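Local coordinates for aromatic-amino-acid:2-oxoglutarate transaminase (Candida albicans, PDB 6HND), which probably transfers amino groups between aromatic amino acids or 2-aminoadipate and 2-oxo acids, with pyridoxal 5'-phosphate as its cofactor, at residues 423-431 with 439-447; 454-465 with 512-523. All blocks are in the same frame, centred on the assembly; numbering follows the deposited sequence.

Contact 1. Residues 423-431 with 439-447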
loop_
_atom_site.group_PDB
_atom_site.type_symbol
_atom_site.label_atom_id
_atom_site.label_comp_id
_atom_site.label_asym_id
_atom_site.label_seq_id
_atom_site.Cartn_x
_atom_site.Cartn_y
_atom_site.Cartn_z
ATOM N N TYR B 423 -24.129 32.089 19.771
ATOM C CA TYR B 423 -22.829 32.622 20.240
ATOM C C TYR B 423 -23.055 33.789 21.205
ATOM O O TYR B 423 -22.439 33.808 22.296
ATOM C CB TYR B 423 -21.917 33.051 19.090
ATOM C CG TYR B 423 -20.587 33.572 19.573
ATOM C CD1 TYR B 423 -19.625 32.706 20.068
ATOM C CD2 TYR B 423 -20.319 34.935 19.594
ATOM C CE1 TYR B 423 -18.417 33.175 20.565
ATOM C CE2 TYR B 423 -19.114 35.424 20.075
ATOM C CZ TYR B 423 -18.167 34.536 20.559
ATOM O OH TYR B 423 -16.981 34.997 21.025
ATOM N N LYS B 424 -23.885 34.755 20.812
ATOM C CA LYS B 424 -24.097 36.011 21.589
ATOM C C LYS B 424 -24.741 35.676 22.942
ATOM O O LYS B 424 -24.397 36.336 23.929
ATOM C CB LYS B 424 -24.873 37.026 20.748
ATOM C CG LYS B 424 -24.027 37.697 19.665
ATOM C CD LYS B 424 -24.855 38.291 18.542
ATOM C CE LYS B 424 -24.082 39.199 17.602
ATOM N NZ LYS B 424 -24.943 39.647 16.477
ATOM N N LYS B 425 -25.546 34.622 23.016
ATOM C CA LYS B 425 -26.171 34.183 24.295
ATOM C C LYS B 425 -25.191 33.312 25.099
ATOM O O LYS B 425 -25.498 33.016 26.261
ATOM C CB LYS B 425 -27.512 33.492 24.019
ATOM C CG LYS B 425 -28.571 34.412 23.426
ATOM C CD LYS B 425 -29.977 33.861 23.498
ATOM C CE LYS B 425 -30.605 33.937 24.879
ATOM N NZ LYS B 425 -30.840 35.337 25.310
ATOM N N GLY B 426 -24.061 32.900 24.523
ATOM C CA GLY B 426 -23.061 32.060 25.222
ATOM C C GLY B 426 -23.389 30.567 25.211
ATOM O O GLY B 426 -22.808 29.851 26.001
ATOM N N TYR B 427 -24.249 30.088 24.315
ATOM C CA TYR B 427 -24.588 28.645 24.214
ATOM C C TYR B 427 -23.425 27.901 23.541
ATOM O O TYR B 427 -23.211 26.704 23.810
ATOM C CB TYR B 427 -25.884 28.403 23.428
ATOM C CG TYR B 427 -27.147 29.049 23.947
ATOM C CD1 TYR B 427 -27.330 29.394 25.272
ATOM C CD2 TYR B 427 -28.201 29.267 23.078
ATOM C CE1 TYR B 427 -28.517 29.962 25.714
ATOM C CE2 TYR B 427 -29.386 29.842 23.495
ATOM C CZ TYR B 427 -29.551 30.187 24.818
ATOM O OH TYR B 427 -30.735 30.760 25.181
ATOM N N VAL B 428 -22.717 28.583 22.648
ATOM C CA VAL B 428 -21.606 27.979 21.869
ATOM C C VAL B 428 -20.403 28.912 21.950
ATOM O O VAL B 428 -20.581 30.127 22.190
ATOM C CB VAL B 428 -22.015 27.693 20.412
ATOM C CG1 VAL B 428 -23.242 26.777 20.324
ATOM C CG2 VAL B 428 -22.227 28.979 19.621
ATOM N N ASP B 429 -19.216 28.341 21.785
ATOM C CA ASP B 429 -17.945 29.095 21.654
ATOM C C ASP B 429 -17.122 28.338 20.630
ATOM O O ASP B 429 -17.537 27.213 20.267
ATOM C CB ASP B 429 -17.208 29.228 22.988
ATOM C CG ASP B 429 -16.265 30.423 23.054
ATOM O OD1 ASP B 429 -15.991 31.015 22.005
ATOM O OD2 ASP B 429 -15.822 30.745 24.154
ATOM N N VAL B 430 -16.026 28.947 20.193
ATOM C CA VAL B 430 -15.106 28.397 19.171
ATOM C C VAL B 430 -13.689 28.639 19.660
ATOM O O VAL B 430 -13.425 29.754 20.143
ATOM C CB VAL B 430 -15.322 29.070 17.813
ATOM C CG1 VAL B 430 -15.400 28.035 16.721
ATOM C CG2 VAL B 430 -16.575 29.925 17.796
ATOM N N ILE B 431 -12.838 27.620 19.564
ATOM C CA ILE B 431 -11.361 27.783 19.561
ATOM C C ILE B 431 -10.949 28.272 18.167
ATOM O O ILE B 431 -11.331 27.609 17.195
ATOM C CB ILE B 431 -10.643 26.478 19.930
ATOM C CG1 ILE B 431 -11.236 25.818 21.181
ATOM C CG2 ILE B 431 -9.151 26.748 20.079
ATOM C CD1 ILE B 431 -11.270 26.724 22.402
ATOM N N VAL B 439 -12.038 23.100 13.365
ATOM C CA VAL B 439 -12.501 24.026 14.439
ATOM C C VAL B 439 -13.146 23.216 15.560
ATOM O O VAL B 439 -14.092 22.448 15.263
ATOM C CB VAL B 439 -13.499 25.052 13.906
ATOM C CG1 VAL B 439 -13.975 25.956 15.025
ATOM C CG2 VAL B 439 -12.911 25.884 12.784
ATOM N N THR B 440 -12.689 23.398 16.799
ATOM C CA THR B 440 -13.442 22.970 18.003
ATOM C C THR B 440 -14.610 23.943 18.242
ATOM O O THR B 440 -14.391 25.181 18.462
ATOM C CB THR B 440 -12.577 22.846 19.264
ATOM O OG1 THR B 440 -11.595 21.845 19.033
ATOM C CG2 THR B 440 -13.384 22.443 20.478
ATOM N N PHE B 441 -15.815 23.380 18.227
ATOM C CA PHE B 441 -17.095 24.097 18.445
ATOM C C PHE B 441 -17.662 23.583 19.761
ATOM O O PHE B 441 -18.179 22.446 19.789
ATOM C CB PHE B 441 -18.033 23.855 17.265
ATOM C CG PHE B 441 -19.327 24.616 17.299
ATOM C CD1 PHE B 441 -19.361 25.965 17.009
ATOM C CD2 PHE B 441 -20.527 23.964 17.538
ATOM C CE1 PHE B 441 -20.564 26.660 16.994
ATOM C CE2 PHE B 441 -21.725 24.661 17.549
ATOM C CZ PHE B 441 -21.743 25.999 17.244
ATOM N N LYS B 442 -17.524 24.397 20.800
ATOM C CA LYS B 442 -17.913 24.075 22.188
ATOM C C LYS B 442 -19.404 24.337 22.378
ATOM O O LYS B 442 -19.944 25.314 21.829
ATOM C CB LYS B 442 -17.043 24.882 23.150
ATOM C CG LYS B 442 -15.588 24.431 23.194
ATOM C CD LYS B 442 -14.826 24.903 24.404
ATOM C CE LYS B 442 -14.131 26.225 24.158
ATOM N NZ LYS B 442 -13.021 26.436 25.115
ATOM N N ILE B 443 -20.039 23.442 23.116
ATOM C CA ILE B 443 -21.450 23.531 23.556
ATOM C C ILE B 443 -21.422 23.735 25.070
ATOM O O ILE B 443 -21.003 22.773 25.777
ATOM C CB ILE B 443 -22.196 22.236 23.180
ATOM C CG1 ILE B 443 -21.962 21.824 21.723
ATOM C CG2 ILE B 443 -23.668 22.375 23.534
ATOM C CD1 ILE B 443 -22.262 22.899 20.696
ATOM N N ASN B 444 -21.830 24.921 25.529
ATOM C CA ASN B 444 -21.872 25.318 26.963
ATOM C C ASN B 444 -23.126 24.682 27.594
ATOM O O ASN B 444 -24.032 25.415 28.070
ATOM C CB ASN B 444 -21.690 26.841 27.137
ATOM C CG ASN B 444 -20.351 27.326 26.581
ATOM O OD1 ASN B 444 -19.346 26.593 26.607
ATOM N ND2 ASN B 444 -20.295 28.556 26.071
ATOM N N LEU B 445 -23.150 23.349 27.674
ATOM C CA LEU B 445 -24.190 22.637 28.467
ATOM C C LEU B 445 -24.023 23.033 29.931
ATOM O O LEU B 445 -22.907 23.250 30.378
ATOM C CB LEU B 445 -24.067 21.116 28.303
ATOM C CG LEU B 445 -24.258 20.601 26.886
ATOM C CD1 LEU B 445 -23.818 19.165 26.779
ATOM C CD2 LEU B 445 -25.684 20.765 26.437
ATOM N N PRO B 446 -25.112 23.123 30.725
ATOM C CA PRO B 446 -24.983 23.172 32.183
ATOM C C PRO B 446 -24.074 22.041 32.693
ATOM O O PRO B 446 -24.148 20.924 32.217
ATOM C CB PRO B 446 -26.412 23.025 32.724
ATOM C CG PRO B 446 -27.318 23.396 31.559
ATOM C CD PRO B 446 -26.508 23.194 30.277
ATOM N N LYS B 447 -23.255 22.356 33.683
ATOM C CA LYS B 447 -22.243 21.431 34.256
ATOM C C LYS B 447 -22.900 20.097 34.655
ATOM O O LYS B 447 -22.234 19.051 34.536
ATOM C CB LYS B 447 -21.565 22.130 35.440
ATOM C CG LYS B 447 -20.454 21.370 36.149
ATOM C CD LYS B 447 -19.807 22.220 37.236
ATOM C CE LYS B 447 -18.700 21.528 37.993
ATOM N NZ LYS B 447 -17.609 21.108 37.075
HETATM O O HOH W 1 -10.389 24.937 16.834
#
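Thr440 lies alongside Ile431, the two side chains pointing the same way, with Thr440 CB 3.8 Å from Ile431 CG1. Ile431 N donates to Thr440 O, and a water prolongs the pairing between Thr440 N and Ile431 O. The motif is an antiparallel beta hairpin: the axes of strands 428-430 and 439-443 come within 4.6 Å and their directions differ by 157°. Thr440 OG1 is bonded to Thr254 O.

Phe441 forms a non-hydrogen-bonded pair with Val430. Its CG stands anti to the backbone N (chi1 -175°), which carries the ring to Val428, where CG1 meets Phe441 CZ obliquely at 3.5 Å. On the other face Lys442 and Asp429 form a hydrogen-bonded pair, Lys442 N reaching Asp429 O at 2.9 Å. The lysine chain bends at chi3, pressing CE to 3.4 Å from Ile431 CD1, while NZ is bonded to Phe212 O. At Asn444, N is bonded to Tyr427 O, and ND2 grips Gly426 O at 2.8 Å, nearly straight (168°) and in its own amide plane, though above the carbonyl plane. Gly426 lies in the Schellman motif that follows the helix, so this amide ties helix exit to strand end.

The two faces thus differ: Val428, Val430 and Phe441 pack on helices 392-418 and 499-518, whereas Asp429 OD2 and Lys442 NZ, 5.2 Å apart, are not in contact and may attract each other weakly at most.

Contact 2. Residues 454-465 with 512-523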
loop_
_atom_site.group_PDB
_atom_site.type_symbol
_atom_site.label_atom_id
_atom_site.label_comp_id
_atom_site.label_asym_id
_atom_site.label_seq_id
_atom_site.Cartn_x
_atom_site.Cartn_y
_atom_site.Cartn_z
ATOM N N LYS B 454 -26.846 14.451 26.153
ATOM C CA LYS B 454 -27.345 15.723 25.547
ATOM C C LYS B 454 -26.632 15.986 24.222
ATOM O O LYS B 454 -27.253 16.570 23.296
ATOM C CB LYS B 454 -27.144 16.919 26.480
ATOM C CG LYS B 454 -28.015 16.928 27.729
ATOM C CD LYS B 454 -29.470 16.617 27.435
ATOM C CE LYS B 454 -30.396 17.078 28.536
ATOM N NZ LYS B 454 -31.796 16.753 28.205
ATOM N N MET B 455 -25.355 15.628 24.140
ATOM C CA MET B 455 -24.579 15.839 22.892
ATOM C C MET B 455 -25.178 14.947 21.795
ATOM O O MET B 455 -25.306 15.444 20.674
ATOM C CB MET B 455 -23.080 15.569 23.099
ATOM C CG MET B 455 -22.368 16.667 23.914
ATOM S SD MET B 455 -22.378 18.318 23.122
ATOM C CE MET B 455 -21.423 17.956 21.649
ATOM N N LYS B 456 -25.606 13.717 22.112
ATOM C CA LYS B 456 -26.238 12.793 21.114
ATOM C C LYS B 456 -27.583 13.367 20.658
ATOM O O LYS B 456 -27.851 13.360 19.461
ATOM C CB LYS B 456 -26.421 11.374 21.658
ATOM C CG LYS B 456 -25.144 10.569 21.780
ATOM C CD LYS B 456 -25.260 9.393 22.740
ATOM C CE LYS B 456 -23.929 8.699 22.969
ATOM N NZ LYS B 456 -24.023 7.693 24.056
ATOM N N LEU B 457 -28.371 13.882 21.592
ATOM C CA LEU B 457 -29.687 14.498 21.313
ATOM C C LEU B 457 -29.475 15.719 20.412
ATOM O O LEU B 457 -30.206 15.846 19.416
ATOM C CB LEU B 457 -30.335 14.865 22.653
ATOM C CG LEU B 457 -31.859 14.912 22.651
ATOM C CD1 LEU B 457 -32.437 13.601 22.146
ATOM C CD2 LEU B 457 -32.390 15.248 24.033
ATOM N N LEU B 458 -28.448 16.532 20.707
ATOM C CA LEU B 458 -28.096 17.743 19.919
ATOM C C LEU B 458 -27.637 17.319 18.522
ATOM O O LEU B 458 -27.970 18.024 17.539
ATOM C CB LEU B 458 -27.022 18.538 20.668
ATOM C CG LEU B 458 -26.532 19.815 19.995
ATOM C CD1 LEU B 458 -27.690 20.691 19.539
ATOM C CD2 LEU B 458 -25.606 20.596 20.929
ATOM N N LEU B 459 -26.927 16.192 18.413
ATOM C CA LEU B 459 -26.446 15.705 17.094
ATOM C C LEU B 459 -27.666 15.422 16.201
ATOM O O LEU B 459 -27.689 15.928 15.057
ATOM C CB LEU B 459 -25.573 14.460 17.266
ATOM C CG LEU B 459 -24.876 13.982 15.987
ATOM C CD1 LEU B 459 -23.930 15.046 15.437
ATOM C CD2 LEU B 459 -24.132 12.662 16.217
ATOM N N TRP B 460 -28.666 14.685 16.706
ATOM C CA TRP B 460 -29.920 14.436 15.950
ATOM C C TRP B 460 -30.499 15.774 15.460
ATOM O O TRP B 460 -30.882 15.840 14.289
ATOM C CB TRP B 460 -30.939 13.670 16.788
ATOM C CG TRP B 460 -30.594 12.236 16.994
ATOM C CD1 TRP B 460 -30.288 11.617 18.174
ATOM C CD2 TRP B 460 -30.526 11.231 15.971
ATOM N NE1 TRP B 460 -30.047 10.290 17.950
ATOM C CE2 TRP B 460 -30.175 10.027 16.611
ATOM C CE3 TRP B 460 -30.723 11.235 14.587
ATOM C CZ2 TRP B 460 -30.013 8.839 15.901
ATOM C CZ3 TRP B 460 -30.551 10.064 13.887
ATOM C CH2 TRP B 460 -30.201 8.883 14.537
ATOM N N LYS B 461 -30.519 16.809 16.309
ATOM C CA LYS B 461 -31.040 18.161 15.961
ATOM C C LYS B 461 -30.270 18.785 14.779
ATOM O O LYS B 461 -30.911 19.360 13.871
ATOM C CB LYS B 461 -30.956 19.087 17.176
ATOM C CG LYS B 461 -31.858 20.301 17.090
ATOM C CD LYS B 461 -33.291 19.922 16.750
ATOM C CE LYS B 461 -34.302 20.925 17.228
ATOM N NZ LYS B 461 -35.640 20.581 16.708
ATOM N N LEU B 462 -28.938 18.722 14.803
ATOM C CA LEU B 462 -28.080 19.250 13.708
ATOM C C LEU B 462 -28.438 18.504 12.418
ATOM O O LEU B 462 -28.640 19.175 11.382
ATOM C CB LEU B 462 -26.590 19.054 14.030
ATOM C CG LEU B 462 -26.035 19.752 15.273
ATOM C CD1 LEU B 462 -24.538 19.581 15.314
ATOM C CD2 LEU B 462 -26.369 21.215 15.302
ATOM N N ILE B 463 -28.517 17.163 12.473
ATOM C CA ILE B 463 -28.852 16.321 11.280
ATOM C C ILE B 463 -30.207 16.787 10.729
ATOM O O ILE B 463 -30.261 17.083 9.522
ATOM C CB ILE B 463 -28.827 14.817 11.597
ATOM C CG1 ILE B 463 -27.429 14.346 12.018
ATOM C CG2 ILE B 463 -29.362 14.016 10.415
ATOM C CD1 ILE B 463 -27.417 12.993 12.696
ATOM N N SER B 464 -31.217 16.967 11.588
ATOM C CA SER B 464 -32.563 17.480 11.195
ATOM C C SER B 464 -32.459 18.899 10.623
ATOM O O SER B 464 -33.201 19.175 9.671
ATOM C CB SER B 464 -33.591 17.392 12.300
ATOM O OG SER B 464 -33.247 18.210 13.387
ATOM N N TYR B 465 -31.512 19.726 11.076
ATOM C CA TYR B 465 -31.292 21.098 10.525
ATOM C C TYR B 465 -30.402 21.095 9.260
ATOM O O TYR B 465 -30.231 22.175 8.666
ATOM C CB TYR B 465 -30.752 22.026 11.616
ATOM C CG TYR B 465 -31.814 22.806 12.349
ATOM C CD1 TYR B 465 -32.696 22.186 13.228
ATOM C CD2 TYR B 465 -31.929 24.177 12.175
ATOM C CE1 TYR B 465 -33.671 22.910 13.905
ATOM C CE2 TYR B 465 -32.877 24.916 12.859
ATOM C CZ TYR B 465 -33.758 24.278 13.711
ATOM O OH TYR B 465 -34.692 25.028 14.349
ATOM N N ALA B 512 -29.672 25.319 14.894
ATOM C CA ALA B 512 -29.971 24.028 15.553
ATOM C C ALA B 512 -29.608 24.084 17.049
ATOM O O ALA B 512 -30.398 23.588 17.859
ATOM C CB ALA B 512 -29.234 22.927 14.837
ATOM N N VAL B 513 -28.454 24.665 17.421
ATOM C CA VAL B 513 -28.022 24.729 18.848
ATOM C C VAL B 513 -28.970 25.669 19.591
ATOM O O VAL B 513 -29.418 25.304 20.710
ATOM C CB VAL B 513 -26.551 25.145 19.054
ATOM C CG1 VAL B 513 -26.216 25.127 20.537
ATOM C CG2 VAL B 513 -25.557 24.270 18.296
ATOM N N TYR B 514 -29.260 26.826 18.994
ATOM C CA TYR B 514 -30.212 27.831 19.526
ATOM C C TYR B 514 -31.554 27.169 19.855
ATOM O O TYR B 514 -32.026 27.327 20.994
ATOM C CB TYR B 514 -30.475 28.975 18.547
ATOM C CG TYR B 514 -31.342 30.037 19.178
ATOM C CD1 TYR B 514 -30.806 30.896 20.121
ATOM C CD2 TYR B 514 -32.700 30.135 18.902
ATOM C CE1 TYR B 514 -31.585 31.847 20.754
ATOM C CE2 TYR B 514 -33.497 31.086 19.530
ATOM C CZ TYR B 514 -32.937 31.946 20.464
ATOM O OH TYR B 514 -33.666 32.894 21.125
ATOM N N GLU B 515 -32.152 26.456 18.898
ATOM C CA GLU B 515 -33.464 25.806 19.126
ATOM C C GLU B 515 -33.296 24.805 20.259
ATOM O O GLU B 515 -34.174 24.746 21.134
ATOM C CB GLU B 515 -34.019 25.121 17.880
ATOM C CG GLU B 515 -35.529 24.870 17.957
ATOM C CD GLU B 515 -36.027 23.667 17.159
ATOM O OE1 GLU B 515 -36.468 22.660 17.795
ATOM O OE2 GLU B 515 -35.959 23.717 15.904
ATOM N N PHE B 516 -32.200 24.057 20.268
ATOM C CA PHE B 516 -32.009 22.944 21.234
ATOM C C PHE B 516 -31.993 23.533 22.647
ATOM O O PHE B 516 -32.693 22.979 23.536
ATOM C CB PHE B 516 -30.767 22.130 20.874
ATOM C CG PHE B 516 -30.361 21.109 21.901
ATOM C CD1 PHE B 516 -30.986 19.878 21.960
ATOM C CD2 PHE B 516 -29.315 21.358 22.759
ATOM C CE1 PHE B 516 -30.603 18.932 22.895
ATOM C CE2 PHE B 516 -28.928 20.416 23.692
ATOM C CZ PHE B 516 -29.576 19.206 23.766
ATOM N N PHE B 517 -31.268 24.641 22.836
ATOM C CA PHE B 517 -31.182 25.390 24.122
ATOM C C PHE B 517 -32.542 26.017 24.490
ATOM O O PHE B 517 -32.983 25.851 25.657
ATOM C CB PHE B 517 -30.038 26.407 24.072
ATOM C CG PHE B 517 -28.719 25.871 24.589
ATOM C CD1 PHE B 517 -27.948 25.006 23.818
ATOM C CD2 PHE B 517 -28.278 26.192 25.867
ATOM C CE1 PHE B 517 -26.746 24.515 24.295
ATOM C CE2 PHE B 517 -27.084 25.691 26.350
ATOM C CZ PHE B 517 -26.319 24.857 25.558
ATOM N N SER B 518 -33.215 26.667 23.535
ATOM C CA SER B 518 -34.573 27.261 23.701
ATOM C C SER B 518 -35.567 26.179 24.161
ATOM O O SER B 518 -36.427 26.493 25.007
ATOM C CB SER B 518 -35.047 27.934 22.437
ATOM O OG SER B 518 -34.053 28.832 21.939
ATOM N N ASN B 519 -35.419 24.948 23.653
ATOM C CA ASN B 519 -36.276 23.781 23.986
ATOM C C ASN B 519 -35.947 23.203 25.374
ATOM O O ASN B 519 -36.589 22.198 25.729
ATOM C CB ASN B 519 -36.146 22.671 22.940
ATOM C CG ASN B 519 -36.636 23.077 21.570
ATOM O OD1 ASN B 519 -37.194 24.155 21.400
ATOM N ND2 ASN B 519 -36.402 22.231 20.584
ATOM N N GLY B 520 -35.027 23.802 26.138
ATOM C CA GLY B 520 -34.569 23.273 27.438
ATOM C C GLY B 520 -33.643 22.063 27.294
ATOM O O GLY B 520 -33.576 21.265 28.262
ATOM N N LEU B 521 -32.928 21.954 26.161
ATOM C CA LEU B 521 -31.926 20.885 25.843
ATOM C C LEU B 521 -32.682 19.608 25.468
ATOM O O LEU B 521 -32.456 18.550 26.112
ATOM C CB LEU B 521 -30.961 20.653 27.015
ATOM C CG LEU B 521 -30.249 21.898 27.536
ATOM C CD1 LEU B 521 -29.686 21.642 28.932
ATOM C CD2 LEU B 521 -29.156 22.332 26.574
ATOM N N GLU B 522 -33.545 19.734 24.454
ATOM C CA GLU B 522 -34.526 18.721 24.018
ATOM C C GLU B 522 -34.681 18.897 22.520
ATOM O O GLU B 522 -34.552 20.045 22.083
ATOM C CB GLU B 522 -35.893 18.901 24.696
ATOM C CG GLU B 522 -35.922 18.573 26.188
ATOM C CD GLU B 522 -35.579 17.125 26.478
ATOM O OE1 GLU B 522 -35.539 16.348 25.488
ATOM O OE2 GLU B 522 -35.321 16.785 27.676
ATOM N N PHE B 523 -34.906 17.802 21.780
ATOM C CA PHE B 523 -35.142 17.848 20.312
ATOM C C PHE B 523 -36.482 18.556 20.050
ATOM O O PHE B 523 -36.529 19.433 19.156
ATOM C CB PHE B 523 -35.080 16.440 19.721
ATOM C CG PHE B 523 -35.189 16.403 18.225
ATOM C CD1 PHE B 523 -36.429 16.459 17.608
ATOM C CD2 PHE B 523 -34.055 16.322 17.435
ATOM C CE1 PHE B 523 -36.539 16.395 16.231
ATOM C CE2 PHE B 523 -34.165 16.266 16.055
ATOM C CZ PHE B 523 -35.407 16.315 15.457
#
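Phe516 lays its ring over Leu458, whose CB stands 4.0 Å from the ring centroid and only 8° off the normal, a CH-pi contact; Leu521 CA covers the opposite face. Phe516 is a single knob set in a hole formed by Lys454, Leu457, Leu458 and Lys461, where helix 454-465 packs against helix 512-518. The axes approach to 9.3 Å with 131° between their directions, and the pair probably belongs to the C-terminal small domain usual in this aminotransferase family.

Tyr465 places its ring face on Ala512, CA lying 3.8 Å from the ring centroid, while Leu462 CD2 closes tightly on Ala512 CB at 3.4 Å. Tyr465 OH donates to Glu515 OE2 at the ring edge; the modelled bond is very short, so its exact length is doubtful, and the carboxylate is turned 56° from the ring.

Lys461 joins the helices to the C-terminal tail. With CG anti to the backbone N and a bend at chi2, its NZ comes over the Phe523 ring, 4.2 Å from the centroid, a cation-pi contact. The same NZ donates to Phe523 O at 2.8 Å, in the carbonyl plane, and forms a salt bridge with Glu515 OE1, whose modelled position is doubtful. The backbone C of Trp460 lies at the edge of the Phe523 ring, while its indole leads away and NE1 is bonded to Asp26 of the second subunit, at the dimer interface.

The tail gets there by turning at Gly520, a Schellman motif. Leu521 O accepts from Lys454 NZ at 2.8 Å, the nitrogen nearly along the C=O axis.

Following the chain, contact 1 closes first, a short hairpin loop with seven residues between its segments. Strand 438-443 then leads into helix 451-465, and contact 2 closes a longer loop of 46 residues when helix 499-518 and the C-terminal tail return to it. The two are in series, neither nested nor crossed, with centres about 13 Å apart. They nevertheless touch: Val428 CG1 lies 3.4 Å from Val513 CG1, Ile443 CG2 lies 3.7 Å from Leu458 CD2, and the rings of Tyr427 and Phe517 stack. Both helices of contact 2 therefore pack on the hairpin of contact 1, and strand 488-492, paired with strand 438-443, also receives Leu458 and Leu462 through Phe489.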